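Local coordinates for ribosome maturation protein SDO1 homolog (Methanothermobacter thermautotrophicus, PDB 2WBM) that probably binds RNA and takes part in ribosome maturation, as an archaeal homologue of the Shwachman-Bodian-Diamond syndrome protein, at residues I128-P140 and V224-Q236. Numbering follows the deposited sequence. Where two conformers were deposited one is given.
Sequences IAREAINPQNGLP and VEIPGGLQDSFYQ
Gln231, in the first turn of helix 231-241, reaches Gly138 in the loop after strand 132-133. Its CB rests on Pro140 CG at 3.9 Å, the glutamine chain crossing the proline ring at about a right angle. With CG anti to the carbonyl carbon (chi1 -69°) and the chain extended beyond it, the amide arrives between two backbone carbonyls. CD and OE1 both lie 3.7 Å from Gly138 O, but the amide bonds through NE2. Gly138 O takes one N-H of NE2 at 2.9 Å in an almost straight bond, with NE2 in the plane of the Gly138 carbonyl and Gly138 O in the plane of the Gln231 amide. The other N-H turns back to Gly228 O, 2.8 Å from NE2, so both bonds hold the amide flat and fix its rotation. Ile133 CG2 lies 3.8 Å from NE2 and also packs on Gly228 CA. The contact joins domain II to the C-terminal domain of the SBDS/SDO1 family: the 3-10 turn 228-230 fits against the C-terminal end of helix 110-131. Here Gly229 lies directly against two carbonyl oxygens, its N giving a weak, bent hydrogen bond to Arg130 O and its CA a CH...O contact of 3.1 Å to Ala129 O. At the end of strand 220-227, Pro227 CB lies 3.5 Å from Glu131 OE1, in a carboxylate salt-bridged to Lys127 and Lys184, while Leu230 runs alongside the aliphatic part of Arg130.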
# COMPACT_ATOMS: atom_id res chain seq x y z
N ILE A 128 3.81 2.88 -8.08
CA ILE A 128 4.86 3.62 -8.79
C ILE A 128 4.32 4.26 -10.08
O ILE A 128 4.57 5.44 -10.33
CB ILE A 128 6.12 2.76 -9.07
CG1 ILE A 128 6.76 2.33 -7.74
CG2 ILE A 128 7.12 3.54 -9.95
CD1 ILE A 128 7.97 1.36 -7.88
N ALA A 129 3.57 3.49 -10.87
CA ALA A 129 3.01 4.00 -12.13
C ALA A 129 2.06 5.17 -11.89
O ALA A 129 1.99 6.08 -12.71
CB ALA A 129 2.29 2.91 -12.89
N ARG A 130 1.33 5.12 -10.78
CA ARG A 130 0.39 6.17 -10.39
C ARG A 130 1.11 7.47 -9.99
O ARG A 130 0.69 8.57 -10.38
CB ARG A 130 -0.47 5.64 -9.25
CG ARG A 130 -1.37 6.60 -8.51
CD ARG A 130 -2.00 5.81 -7.34
NE ARG A 130 -2.59 4.54 -7.80
CZ ARG A 130 -2.45 3.35 -7.20
NH1 ARG A 130 -1.72 3.22 -6.10
NH2 ARG A 130 -3.03 2.28 -7.72
N GLU A 131 2.19 7.35 -9.22
CA GLU A 131 2.81 8.54 -8.63
C GLU A 131 3.92 9.14 -9.47
O GLU A 131 4.26 10.31 -9.31
CB GLU A 131 3.34 8.23 -7.22
CG GLU A 131 2.31 7.69 -6.23
CD GLU A 131 1.25 8.71 -5.80
OE1 GLU A 131 1.45 9.94 -5.95
OE2 GLU A 131 0.20 8.27 -5.31
N ALA A 132 4.48 8.34 -10.37
CA ALA A 132 5.72 8.73 -11.05
C ALA A 132 5.51 9.48 -12.36
O ALA A 132 4.49 9.34 -13.03
CB ALA A 132 6.59 7.52 -11.30
N ILE A 133 6.50 10.30 -12.70
CA ILE A 133 6.64 10.82 -14.06
C ILE A 133 8.06 10.58 -14.54
O ILE A 133 8.95 10.26 -13.76
CB ILE A 133 6.34 12.33 -14.15
CG1 ILE A 133 7.34 13.14 -13.30
CG2 ILE A 133 4.88 12.61 -13.77
CD1 ILE A 133 7.42 14.62 -13.67
N ASN A 134 8.24 10.70 -15.85
CA ASN A 134 9.55 10.79 -16.46
C ASN A 134 9.93 12.27 -16.37
O ASN A 134 9.29 13.10 -17.02
CB ASN A 134 9.44 10.34 -17.92
CG ASN A 134 10.77 10.39 -18.66
OD1 ASN A 134 11.67 11.14 -18.30
ND2 ASN A 134 10.87 9.60 -19.72
N PRO A 135 10.94 12.61 -15.54
CA PRO A 135 11.28 14.03 -15.37
C PRO A 135 11.78 14.71 -16.64
O PRO A 135 11.78 15.95 -16.70
CB PRO A 135 12.36 14.02 -14.28
CG PRO A 135 12.89 12.63 -14.25
CD PRO A 135 11.74 11.75 -14.65
N GLN A 136 12.17 13.93 -17.64
CA GLN A 136 12.67 14.48 -18.91
C GLN A 136 11.57 15.10 -19.79
O GLN A 136 11.83 16.05 -20.53
CB GLN A 136 13.43 13.42 -19.71
CG GLN A 136 14.67 12.87 -19.01
CD GLN A 136 15.30 11.72 -19.78
OE1 GLN A 136 14.70 11.13 -20.68
NE2 GLN A 136 16.54 11.39 -19.42
N ASN A 137 10.36 14.56 -19.72
CA ASN A 137 9.26 15.06 -20.54
C ASN A 137 7.97 15.36 -19.76
O ASN A 137 7.00 15.86 -20.33
CB ASN A 137 8.97 14.12 -21.72
CG ASN A 137 8.58 12.71 -21.28
OD1 ASN A 137 8.23 12.46 -20.12
ND2 ASN A 137 8.63 11.78 -22.23
N GLY A 138 7.97 15.04 -18.47
CA GLY A 138 6.82 15.28 -17.59
C GLY A 138 5.69 14.26 -17.70
O GLY A 138 4.65 14.41 -17.04
N LEU A 139 5.89 13.23 -18.51
CA LEU A 139 4.85 12.24 -18.82
C LEU A 139 4.85 11.02 -17.88
O LEU A 139 5.86 10.73 -17.25
CB LEU A 139 4.98 11.77 -20.27
CG LEU A 139 4.84 12.84 -21.37
CD1 LEU A 139 5.14 12.24 -22.74
CD2 LEU A 139 3.46 13.50 -21.34
N PRO A 140 3.70 10.32 -17.80
CA PRO A 140 3.59 9.10 -16.99
C PRO A 140 4.39 7.93 -17.57
O PRO A 140 4.63 7.89 -18.77
CB PRO A 140 2.10 8.76 -17.08
CG PRO A 140 1.43 10.00 -17.50
CD PRO A 140 2.41 10.66 -18.42
N VAL A 224 -6.85 20.83 -10.83
CA VAL A 224 -6.82 19.59 -10.04
C VAL A 224 -5.38 19.13 -9.89
O VAL A 224 -4.67 19.05 -10.87
CB VAL A 224 -7.63 18.45 -10.69
CG1 VAL A 224 -7.69 17.23 -9.75
CG2 VAL A 224 -9.06 18.93 -11.01
N GLU A 225 -4.97 18.88 -8.65
CA GLU A 225 -3.65 18.32 -8.39
C GLU A 225 -3.80 16.80 -8.36
O GLU A 225 -4.59 16.26 -7.58
CB GLU A 225 -3.08 18.84 -7.07
CG GLU A 225 -1.73 18.28 -6.71
CD GLU A 225 -1.07 19.07 -5.58
OE1 GLU A 225 -0.52 20.16 -5.86
OE2 GLU A 225 -1.12 18.59 -4.44
N ILE A 226 -3.07 16.12 -9.24
CA ILE A 226 -3.13 14.67 -9.33
C ILE A 226 -1.73 14.05 -9.22
O ILE A 226 -0.73 14.73 -9.51
CB ILE A 226 -3.80 14.18 -10.64
CG1 ILE A 226 -3.02 14.65 -11.89
CG2 ILE A 226 -5.26 14.69 -10.71
CD1 ILE A 226 -3.42 13.94 -13.17
N PRO A 227 -1.65 12.77 -8.79
CA PRO A 227 -0.40 12.03 -8.92
C PRO A 227 0.01 12.07 -10.38
O PRO A 227 -0.83 11.89 -11.26
CB PRO A 227 -0.81 10.60 -8.50
CG PRO A 227 -1.89 10.84 -7.50
CD PRO A 227 -2.69 11.97 -8.11
N GLY A 228 1.28 12.34 -10.64
CA GLY A 228 1.71 12.60 -12.02
C GLY A 228 1.51 11.47 -13.01
O GLY A 228 1.38 11.71 -14.21
N GLY A 229 1.50 10.23 -12.51
CA GLY A 229 1.35 9.06 -13.38
C GLY A 229 -0.07 8.84 -13.88
O GLY A 229 -0.29 7.95 -14.71
N LEU A 230 -1.02 9.64 -13.37
CA LEU A 230 -2.44 9.50 -13.73
C LEU A 230 -2.92 10.47 -14.81
O LEU A 230 -4.13 10.54 -15.09
CB LEU A 230 -3.33 9.64 -12.49
CG LEU A 230 -3.20 8.50 -11.48
CD1 LEU A 230 -4.05 8.78 -10.26
CD2 LEU A 230 -3.57 7.16 -12.10
N GLN A 231 -2.00 11.21 -15.43
CA GLN A 231 -2.38 12.24 -16.41
C GLN A 231 -3.27 11.69 -17.53
O GLN A 231 -4.29 12.30 -17.87
CB GLN A 231 -1.15 12.92 -17.01
CG GLN A 231 -0.39 13.80 -16.03
CD GLN A 231 0.94 14.24 -16.59
OE1 GLN A 231 0.99 15.05 -17.53
NE2 GLN A 231 2.03 13.71 -16.05
N ASP A 232 -2.89 10.54 -18.09
CA ASP A 232 -3.64 9.97 -19.21
C ASP A 232 -4.96 9.33 -18.78
O ASP A 232 -5.97 9.48 -19.47
CB ASP A 232 -2.78 8.99 -20.02
CG ASP A 232 -1.58 9.67 -20.66
OD1 ASP A 232 -1.72 10.82 -21.14
OD2 ASP A 232 -0.49 9.06 -20.70
N SER A 233 -4.96 8.62 -17.66
CA SER A 233 -6.17 8.01 -17.11
C SER A 233 -7.20 9.08 -16.75
O SER A 233 -8.40 8.91 -16.96
CB SER A 233 -5.82 7.17 -15.88
OG SER A 233 -6.99 6.74 -15.20
N PHE A 234 -6.71 10.19 -16.21
CA PHE A 234 -7.55 11.32 -15.81
C PHE A 234 -8.25 11.91 -17.02
O PHE A 234 -9.48 12.10 -17.01
CB PHE A 234 -6.70 12.38 -15.12
CG PHE A 234 -7.49 13.52 -14.51
CD1 PHE A 234 -8.61 13.28 -13.71
CD2 PHE A 234 -7.09 14.84 -14.70
CE1 PHE A 234 -9.32 14.34 -13.12
CE2 PHE A 234 -7.80 15.91 -14.11
CZ PHE A 234 -8.91 15.65 -13.31
N TYR A 235 -7.48 12.17 -18.07
CA TYR A 235 -8.05 12.68 -19.30
C TYR A 235 -9.08 11.70 -19.86
O TYR A 235 -10.18 12.11 -20.27
CB TYR A 235 -6.97 12.97 -20.36
CG TYR A 235 -7.60 13.46 -21.64
CD1 TYR A 235 -8.04 14.79 -21.75
CD2 TYR A 235 -7.83 12.60 -22.71
CE1 TYR A 235 -8.66 15.24 -22.90
CE2 TYR A 235 -8.45 13.05 -23.88
CZ TYR A 235 -8.86 14.37 -23.96
OH TYR A 235 -9.47 14.84 -25.09
N GLN A 236 -8.74 10.41 -19.89
CA GLN A 236 -9.63 9.40 -20.44
C GLN A 236 -10.97 9.35 -19.69
O GLN A 236 -12.03 9.29 -20.34
CB GLN A 236 -8.97 8.02 -20.44
CG GLN A 236 -9.65 6.99 -21.33
CD GLN A 236 -8.82 5.74 -21.51
OE1 GLN A 236 -8.03 5.37 -20.64
NE2 GLN A 236 -8.99 5.07 -22.65